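Local coordinates for protein pseudoalteromonas arctica PAMC 21717 (Pseudoalteromonas arctica, PDB 5YL7) that hydrolyses peptide bonds as a cold-active, calcium-binding serine protease of the subtilase family, probably through a Ser-His-Asp triad, at residues A[66-71]-A[78-83]; A[116-121]-A[272-277]; A[221-226]-A[231-236]. All coordinates share one frame; numbering follows the deposited sequence.

Overall arrangement
Along the chain from the N terminus, interaction 1 comes first: residues 66-71, at the end of helix 64-67, are met by residues 78-83 after a short calcium-binding loop. Interaction 2 closes a far longer excursion, bringing the calcium-bound loop 116-121 against strand 272-277 of the two-stranded antiparallel sheet. Interaction 3 is nested inside that excursion and joins strand 219-224 of the parallel sheet to segment 231-236, which opens with a beta turn. Interactions 1 and 2 are in series, and none of the three touches another; the nearest atoms of interactions 2 and 3 are about 7 Å apart, while the centres of interactions 1 and 3 lie about 29 Å apart.

Interaction 1 of 3, residues A[66-71]-A[78-83]; sequences VANDGG and RDPGDA. With CA (calcium ion), chain D; CA (calcium ion), chain E.
The backbone carbonyl Gly81 O receives the amide of Asn68 ND2 at 2.9 Å, the one direct hydrogen bond between 66-71 and 78-83. The donor lies in the carbonyl plane, but the N-H...O angle of 139° shows a bent bond. Water 1 accepts from Asn68 ND2 and donates to Pro80 O at 2.7 Å, so the same amide nitrogen serves one carbonyl directly and one through the water. Asn68 leaves the helix with positive phi, and its CG stands anti to the backbone N (chi1 -171°), which carries the amide across to Gly81. Pro80 lies alongside, CB 3.4 Å from Asn68 O and CG 3.5 Å from Ala67 O. Within 78-83, Asp79 OD1 accepts from Gly81 N at 2.9 Å, an Asx turn, which probably helps hold the bend at Pro80 and Gly81.

Asp69 links this contact to the metals: OD2 bridges two calcium ions, at 2.5 and 2.3 Å, and OD1 and Gly71 O also bind the first. Asp59, Gly72, Asp74 and Asp76 help complete the two sites. The pairing thus closes a calcium-binding loop just after helix 64-67, with Arg131 of strand 126-131 touching both Asp69 and Pro80.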
loop_
_atom_site.group_PDB
_atom_site.type_symbol
_atom_site.label_atom_id
_atom_site.label_comp_id
_atom_site.label_asym_id
_atom_site.label_seq_id
_atom_site.Cartn_x
_atom_site.Cartn_y
_atom_site.Cartn_z
ATOM N N VAL A 66 0.191 15.668 15.701
ATOM C CA VAL A 66 0.415 14.550 14.796
ATOM C C VAL A 66 0.438 15.122 13.379
ATOM O O VAL A 66 1.305 14.746 12.544
ATOM C CB VAL A 66 -0.682 13.500 14.933
ATOM C CG1 VAL A 66 -0.511 12.400 13.942
ATOM C CG2 VAL A 66 -0.659 12.895 16.361
ATOM N N ALA A 67 -0.462 16.009 13.046
ATOM C CA ALA A 67 -0.638 16.503 11.698
ATOM C C ALA A 67 0.609 17.245 11.217
ATOM O O ALA A 67 0.985 17.135 10.046
ATOM C CB ALA A 67 -1.791 17.465 11.622
ATOM N N ASN A 68 1.242 18.089 12.040
ATOM C CA ASN A 68 2.484 18.728 11.730
ATOM C C ASN A 68 2.322 19.559 10.497
ATOM O O ASN A 68 3.307 19.693 9.743
ATOM C CB ASN A 68 3.626 17.704 11.562
ATOM C CG ASN A 68 4.995 18.322 11.449
ATOM O OD1 ASN A 68 5.279 19.347 12.099
ATOM N ND2 ASN A 68 5.857 17.786 10.611
ATOM N N ASP A 69 1.199 20.212 10.278
ATOM C CA ASP A 69 0.951 21.041 9.100
ATOM C C ASP A 69 0.165 22.312 9.422
ATOM O O ASP A 69 -0.241 22.992 8.516
ATOM C CB ASP A 69 0.232 20.212 8.019
ATOM C CG ASP A 69 -1.151 19.822 8.380
ATOM O OD1 ASP A 69 -1.611 20.167 9.510
ATOM O OD2 ASP A 69 -1.888 19.241 7.496
ATOM N N GLY A 70 0.004 22.600 10.695
ATOM C CA GLY A 70 -0.579 23.887 11.102
ATOM C C GLY A 70 -2.029 23.810 11.428
ATOM O O GLY A 70 -2.593 24.838 11.941
ATOM N N GLY A 71 -2.753 22.702 11.303
ATOM C CA GLY A 71 -4.154 22.623 11.588
ATOM C C GLY A 71 -4.651 21.230 11.497
ATOM O O GLY A 71 -3.922 20.240 11.215
ATOM N N ARG A 78 -0.485 16.202 1.260
ATOM C CA ARG A 78 0.947 16.090 1.245
ATOM C C ARG A 78 1.529 15.779 2.590
ATOM O O ARG A 78 0.980 16.135 3.635
ATOM C CB ARG A 78 1.589 17.340 0.628
ATOM C CG ARG A 78 1.393 17.404 -0.842
ATOM C CD ARG A 78 1.942 18.654 -1.491
ATOM N NE ARG A 78 1.662 18.692 -2.905
ATOM C CZ ARG A 78 2.311 19.467 -3.816
ATOM N NH1 ARG A 78 3.310 20.202 -3.460
ATOM N NH2 ARG A 78 1.926 19.398 -5.067
ATOM N N ASP A 79 2.670 15.072 2.592
ATOM C CA ASP A 79 3.342 14.669 3.795
ATOM C C ASP A 79 4.305 15.756 4.214
ATOM O O ASP A 79 5.294 15.993 3.491
ATOM C CB ASP A 79 4.099 13.372 3.528
ATOM C CG ASP A 79 4.687 12.709 4.705
ATOM O OD1 ASP A 79 4.730 13.314 5.814
ATOM O OD2 ASP A 79 5.198 11.560 4.548
ATOM N N PRO A 80 4.115 16.400 5.372
ATOM C CA PRO A 80 5.093 17.417 5.850
ATOM C C PRO A 80 6.314 16.822 6.412
ATOM O O PRO A 80 7.257 17.581 6.746
ATOM C CB PRO A 80 4.289 18.159 6.876
ATOM C CG PRO A 80 3.381 17.093 7.525
ATOM C CD PRO A 80 3.036 16.209 6.325
ATOM N N GLY A 81 6.354 15.533 6.634
ATOM C CA GLY A 81 7.359 14.801 7.309
ATOM C C GLY A 81 6.961 14.359 8.702
ATOM O O GLY A 81 6.483 15.176 9.469
ATOM N N ASP A 82 7.183 13.113 8.986
ATOM C CA ASP A 82 6.781 12.487 10.289
ATOM C C ASP A 82 7.932 12.238 11.214
ATOM O O ASP A 82 7.798 11.506 12.215
ATOM C CB ASP A 82 5.886 11.252 10.055
ATOM C CG ASP A 82 6.611 10.151 9.431
ATOM O OD1 ASP A 82 7.843 10.228 9.237
ATOM O OD2 ASP A 82 6.040 9.117 9.043
ATOM N N ALA A 83 9.067 12.868 10.969
ATOM C CA ALA A 83 10.197 12.792 11.875
ATOM C C ALA A 83 9.786 13.191 13.268
ATOM O O ALA A 83 9.022 14.102 13.480
ATOM C CB ALA A 83 11.360 13.723 11.447
HETATM CA CA CA D . -3.929 19.589 8.868
HETATM CA CA CA E . -2.521 18.699 5.314
HETATM O O HOH W 1 8.247 18.666 9.027
HETATM O O HOH W 2 -0.272 18.274 4.767
HETATM O O HOH W 3 -4.163 17.291 9.301
HETATM O O HOH W 4 -4.220 21.876 8.472
HETATM O O HOH W 5 -1.866 20.924 4.877
#

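Interaction 2 of 3, residues A[116-121]-A[272-277]; sequences EGVAGV and DSYGYS. With CA (calcium ion), chain C.
A calcium-binding loop, residues 116-121, meets strand 272-277 of the antiparallel pair 258-263/272-277, and Tyr274 supplies the strand's side of the contact. Glu116 O and Val118 O both coordinate the calcium, at 2.3 and 2.4 Å, with Asp5, Asp49, Val111 and Asn114 completing the site. Gly117, between these two ligands, is where the phenol arrives: Tyr274 OH and CZ both stand 3.3 Å from Gly117 CA. The approach to the ring is oblique. Gly117 has no side chain, and the phenol oxygen takes up the room beside its CA.

Tyr274 reaches the loop because its CG lies anti to its own carbonyl carbon (chi1 -55°), directing the ring down to the glycine. Farther up the ring, Val118 CG1 packs 3.8 Å from Tyr274 CD1, and Val118 CG2 also lies near that side of the ring. Leu259 of the partner strand touches both Val118 and Tyr274, extending this apolar patch.

The hydroxyl and the Glu116 carboxylate meet through water 6, which donates to Glu116 OE1 at 2.7 Å and is equally close to Tyr274 OH, in the plane of the ring. The fully extended Glu116 chain crosses the tyrosine at about a right angle, its carboxylate plane turned 79° from the ring. A leucine in place of Tyr274 would probably leave water 6 without its phenolic partner and open a gap over Gly117. With no direct polar bond between the segments, the chemistry implies a contact made by ring packing on the Gly117 backbone and the Val118 methyls, with one water coupling the phenol to the carboxylate of Glu116, whose backbone O binds the calcium.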
loop_
_atom_site.group_PDB
_atom_site.type_symbol
_atom_site.label_atom_id
_atom_site.label_comp_id
_atom_site.label_asym_id
_atom_site.label_seq_id
_atom_site.Cartn_x
_atom_site.Cartn_y
_atom_site.Cartn_z
ATOM N N GLU A 116 12.435 7.444 -16.800
ATOM C CA GLU A 116 12.908 8.062 -15.591
ATOM C C GLU A 116 12.599 7.128 -14.384
ATOM O O GLU A 116 11.487 6.610 -14.370
ATOM C CB GLU A 116 12.199 9.405 -15.326
ATOM C CG GLU A 116 12.670 10.159 -14.149
ATOM C CD GLU A 116 12.002 11.558 -14.053
ATOM O OE1 GLU A 116 12.279 12.213 -13.014
ATOM O OE2 GLU A 116 11.199 11.927 -14.984
ATOM N N GLY A 117 13.505 6.969 -13.482
ATOM C CA GLY A 117 13.143 6.359 -12.175
ATOM C C GLY A 117 12.647 4.957 -12.360
ATOM O O GLY A 117 13.220 4.078 -13.025
ATOM N N VAL A 118 11.540 4.678 -11.652
ATOM C CA VAL A 118 10.912 3.391 -11.446
ATOM C C VAL A 118 9.636 3.143 -12.200
ATOM O O VAL A 118 9.128 4.117 -12.873
ATOM C CB VAL A 118 10.679 3.169 -9.891
ATOM C CG1 VAL A 118 11.980 3.125 -9.125
ATOM C CG2 VAL A 118 9.784 4.252 -9.358
ATOM N N ALA A 119 9.072 1.937 -12.074
ATOM C CA ALA A 119 7.765 1.639 -12.538
ATOM C C ALA A 119 6.812 1.379 -11.384
ATOM O O ALA A 119 7.256 1.188 -10.239
ATOM C CB ALA A 119 7.821 0.441 -13.484
ATOM N N GLY A 120 5.531 1.434 -11.696
ATOM C CA GLY A 120 4.472 1.139 -10.736
ATOM C C GLY A 120 3.732 -0.086 -11.170
ATOM O O GLY A 120 3.677 -0.476 -12.343
ATOM N N VAL A 121 3.052 -0.793 -10.232
ATOM C CA VAL A 121 2.325 -2.014 -10.548
ATOM C C VAL A 121 1.139 -1.732 -11.416
ATOM O O VAL A 121 0.885 -2.471 -12.385
ATOM C CB VAL A 121 1.912 -2.693 -9.221
ATOM C CG1 VAL A 121 1.009 -3.875 -9.492
ATOM C CG2 VAL A 121 3.152 -3.131 -8.446
ATOM N N ASP A 272 13.648 14.866 -4.431
ATOM C CA ASP A 272 13.152 13.555 -4.824
ATOM C C ASP A 272 14.320 12.559 -4.751
ATOM O O ASP A 272 15.435 12.852 -5.198
ATOM C CB ASP A 272 12.556 13.563 -6.181
ATOM C CG ASP A 272 11.270 14.395 -6.322
ATOM O OD1 ASP A 272 10.586 14.597 -5.303
ATOM O OD2 ASP A 272 10.901 14.657 -7.502
ATOM N N SER A 273 14.007 11.307 -4.385
ATOM C CA SER A 273 14.977 10.212 -4.480
ATOM C C SER A 273 14.255 8.931 -4.794
ATOM O O SER A 273 13.003 8.895 -4.931
ATOM C CB SER A 273 15.764 10.184 -3.208
ATOM O OG SER A 273 14.937 9.803 -2.119
ATOM N N TYR A 274 15.001 7.842 -4.877
ATOM C CA TYR A 274 14.486 6.483 -4.944
ATOM C C TYR A 274 15.073 5.702 -3.874
ATOM O O TYR A 274 16.292 5.869 -3.590
ATOM C CB TYR A 274 14.743 5.832 -6.296
ATOM C CG TYR A 274 14.206 6.625 -7.448
ATOM C CD1 TYR A 274 12.868 6.608 -7.828
ATOM C CD2 TYR A 274 15.050 7.516 -8.182
ATOM C CE1 TYR A 274 12.372 7.443 -8.804
ATOM C CE2 TYR A 274 14.500 8.359 -9.119
ATOM C CZ TYR A 274 13.193 8.253 -9.479
ATOM O OH TYR A 274 12.625 9.059 -10.441
ATOM N N GLY A 275 14.353 4.883 -3.149
ATOM C CA GLY A 275 14.886 4.161 -2.034
ATOM C C GLY A 275 14.272 2.795 -1.867
ATOM O O GLY A 275 13.173 2.500 -2.324
ATOM N N TYR A 276 15.111 1.901 -1.278
ATOM C CA TYR A 276 14.699 0.545 -0.968
ATOM C C TYR A 276 14.231 0.442 0.449
ATOM O O TYR A 276 14.927 0.815 1.357
ATOM C CB TYR A 276 15.872 -0.474 -1.164
ATOM C CG TYR A 276 16.455 -0.579 -2.508
ATOM C CD1 TYR A 276 15.960 -1.435 -3.492
ATOM C CD2 TYR A 276 17.604 0.153 -2.822
ATOM C CE1 TYR A 276 16.566 -1.540 -4.749
ATOM C CE2 TYR A 276 18.202 0.032 -4.082
ATOM C CZ TYR A 276 17.697 -0.798 -4.966
ATOM O OH TYR A 276 18.257 -0.957 -6.260
ATOM N N SER A 277 12.993 -0.077 0.627
ATOM C CA SER A 277 12.384 -0.224 1.937
ATOM C C SER A 277 11.906 -1.646 2.086
ATOM O O SER A 277 11.895 -2.416 1.128
ATOM C CB SER A 277 11.232 0.729 2.126
ATOM O OG SER A 277 11.702 2.095 2.290
HETATM CA CA CA C . 9.208 6.148 -14.067
HETATM O O HOH W 6 14.055 11.112 -11.349
#

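Interaction 3 of 3, residues A[221-226]-A[231-236]; sequences VASVGR and AYYSNY
Ser223 packs its CB and OG against the phenol end of Tyr233, CB lying 3.9 Å from Tyr233 CE1 while OG approaches the ring obliquely. Tyr233 OH is 2.8 Å from Ser223 OG, but the serine proton is not settled, since Val224 O is a weak alternative acceptor. Tyr233 OH is also hydrogen-bonded to Gly247 O. Two torsions bring the hydroxyls together: Ser223 OG is anti to its own N (chi1 174°), while Tyr233 CG sits between its backbone N and carbonyl carbon. Ala231 CB packs 3.5 Å from Ser223 OG.

The backbone of Ser223 is held at both its polar atoms. Its N donates to Ser234 OG at 3.0 Å along an almost straight line (177°), and its O accepts from Ala231 N at 2.9 Å, the donor tilted 31° from the carbonyl plane. Ser234 OG donates to Asn235 O, also 2.9 Å away, in the carbonyl plane and on a lone pair. Ala222 CB lies 3.6 Å from Ser234 OG.

Ala231 to Ser234 form a type I beta turn, closed by Ser234 N to Ala231 O, and this turn places both partners of the Ser223 backbone. It follows strand 219-224, next to the outermost strand 242-245 of the parallel sheet, with Thr280 of helix 280-297 touching Ser223 and Ser234. In this buried contact Ser223 N and O both find partners, and the Ser234 hydroxyl accepts from one backbone N-H while donating to a carbonyl, which fixes its rotation and lets a side chain act as the strand's hydrogen-bonding partner.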
loop_
_atom_site.group_PDB
_atom_site.type_symbol
_atom_site.label_atom_id
_atom_site.label_comp_id
_atom_site.label_asym_id
_atom_site.label_seq_id
_atom_site.Cartn_x
_atom_site.Cartn_y
_atom_site.Cartn_z
ATOM N N VAL A 221 -2.246 -9.249 3.781
ATOM C CA VAL A 221 -1.083 -9.597 2.926
ATOM C C VAL A 221 0.163 -9.798 3.784
ATOM O O VAL A 221 0.610 -8.900 4.505
ATOM C CB VAL A 221 -0.840 -8.465 1.936
ATOM C CG1 VAL A 221 0.343 -8.799 1.017
ATOM C CG2 VAL A 221 -2.083 -8.204 1.098
ATOM N N ALA A 222 0.730 -11.014 3.621
ATOM C CA ALA A 222 2.068 -11.356 4.193
ATOM C C ALA A 222 3.128 -10.975 3.179
ATOM O O ALA A 222 2.911 -10.819 1.984
ATOM C CB ALA A 222 2.129 -12.828 4.531
ATOM N N SER A 223 4.379 -10.857 3.663
ATOM C CA SER A 223 5.498 -10.460 2.860
ATOM C C SER A 223 6.473 -11.580 2.563
ATOM O O SER A 223 6.849 -12.300 3.549
ATOM C CB SER A 223 6.272 -9.376 3.556
ATOM O OG SER A 223 7.467 -9.068 2.834
ATOM N N VAL A 224 6.884 -11.770 1.337
ATOM C CA VAL A 224 8.025 -12.591 0.952
ATOM C C VAL A 224 9.191 -11.729 0.638
ATOM O O VAL A 224 9.116 -10.577 0.186
ATOM C CB VAL A 224 7.751 -13.586 -0.160
ATOM C CG1 VAL A 224 6.681 -14.597 0.256
ATOM C CG2 VAL A 224 7.372 -12.904 -1.455
ATOM N N GLY A 225 10.385 -12.314 0.807
ATOM C CA GLY A 225 11.638 -11.717 0.301
ATOM C C GLY A 225 11.912 -12.130 -1.089
ATOM O O GLY A 225 11.187 -12.868 -1.752
ATOM N N ARG A 226 13.109 -11.757 -1.564
ATOM C CA ARG A 226 13.596 -12.068 -2.882
ATOM C C ARG A 226 13.782 -13.562 -3.124
ATOM O O ARG A 226 13.764 -13.982 -4.267
ATOM C CB ARG A 226 14.875 -11.231 -3.139
ATOM C CG ARG A 226 15.365 -11.291 -4.569
ATOM C CD ARG A 226 16.430 -10.224 -4.764
ATOM N NE ARG A 226 16.836 -10.087 -6.152
ATOM C CZ ARG A 226 17.670 -9.098 -6.522
ATOM N NH1 ARG A 226 18.198 -8.281 -5.639
ATOM N NH2 ARG A 226 17.812 -8.893 -7.807
ATOM N N ALA A 231 9.358 -13.295 4.471
ATOM C CA ALA A 231 10.309 -12.323 4.997
ATOM C C ALA A 231 10.384 -12.470 6.477
ATOM O O ALA A 231 9.382 -12.700 7.143
ATOM C CB ALA A 231 9.842 -10.898 4.595
ATOM N N TYR A 232 11.599 -12.344 7.042
ATOM C CA TYR A 232 11.806 -12.712 8.446
ATOM C C TYR A 232 10.874 -12.026 9.389
ATOM O O TYR A 232 10.519 -12.605 10.449
ATOM C CB TYR A 232 13.259 -12.444 8.856
ATOM C CG TYR A 232 13.741 -11.035 8.679
ATOM C CD1 TYR A 232 13.610 -10.077 9.660
ATOM C CD2 TYR A 232 14.366 -10.613 7.478
ATOM C CE1 TYR A 232 14.099 -8.808 9.519
ATOM C CE2 TYR A 232 14.868 -9.382 7.312
ATOM C CZ TYR A 232 14.749 -8.449 8.320
ATOM O OH TYR A 232 15.273 -7.146 8.237
ATOM N N TYR A 233 10.457 -10.799 9.149
ATOM C CA TYR A 233 9.622 -10.019 10.033
ATOM C C TYR A 233 8.110 -10.270 9.803
ATOM O O TYR A 233 7.337 -9.728 10.584
ATOM C CB TYR A 233 9.910 -8.511 9.839
ATOM C CG TYR A 233 9.730 -8.096 8.393
ATOM C CD1 TYR A 233 8.463 -7.957 7.848
ATOM C CD2 TYR A 233 10.802 -7.950 7.502
ATOM C CE1 TYR A 233 8.283 -7.717 6.498
ATOM C CE2 TYR A 233 10.633 -7.705 6.188
ATOM C CZ TYR A 233 9.388 -7.647 5.644
ATOM O OH TYR A 233 9.161 -7.412 4.302
ATOM N N SER A 234 7.742 -10.949 8.728
ATOM C CA SER A 234 6.317 -10.906 8.387
ATOM C C SER A 234 5.494 -11.648 9.392
ATOM O O SER A 234 5.789 -12.783 9.789
ATOM C CB SER A 234 6.163 -11.585 7.063
ATOM O OG SER A 234 4.758 -11.410 6.623
ATOM N N ASN A 235 4.359 -11.078 9.755
ATOM C CA ASN A 235 3.316 -11.837 10.436
ATOM C C ASN A 235 2.776 -12.904 9.543
ATOM O O ASN A 235 2.955 -12.886 8.299
ATOM C CB ASN A 235 2.247 -10.904 10.970
ATOM C CG ASN A 235 2.678 -10.023 12.101
ATOM O OD1 ASN A 235 3.686 -10.273 12.770
ATOM N ND2 ASN A 235 1.932 -8.939 12.340
ATOM N N TYR A 236 2.083 -13.842 10.153
ATOM C CA TYR A 236 1.629 -15.049 9.464
ATOM C C TYR A 236 0.460 -15.659 10.263
ATOM O O TYR A 236 0.367 -15.321 11.439
ATOM C CB TYR A 236 2.785 -16.093 9.310
ATOM C CG TYR A 236 3.375 -16.489 10.599
ATOM C CD1 TYR A 236 2.704 -17.360 11.520
ATOM C CD2 TYR A 236 4.487 -15.799 11.115
ATOM C CE1 TYR A 236 3.181 -17.598 12.838
ATOM C CE2 TYR A 236 5.030 -16.081 12.360
ATOM C CZ TYR A 236 4.337 -16.894 13.234
ATOM O OH TYR A 236 4.883 -17.051 14.530
#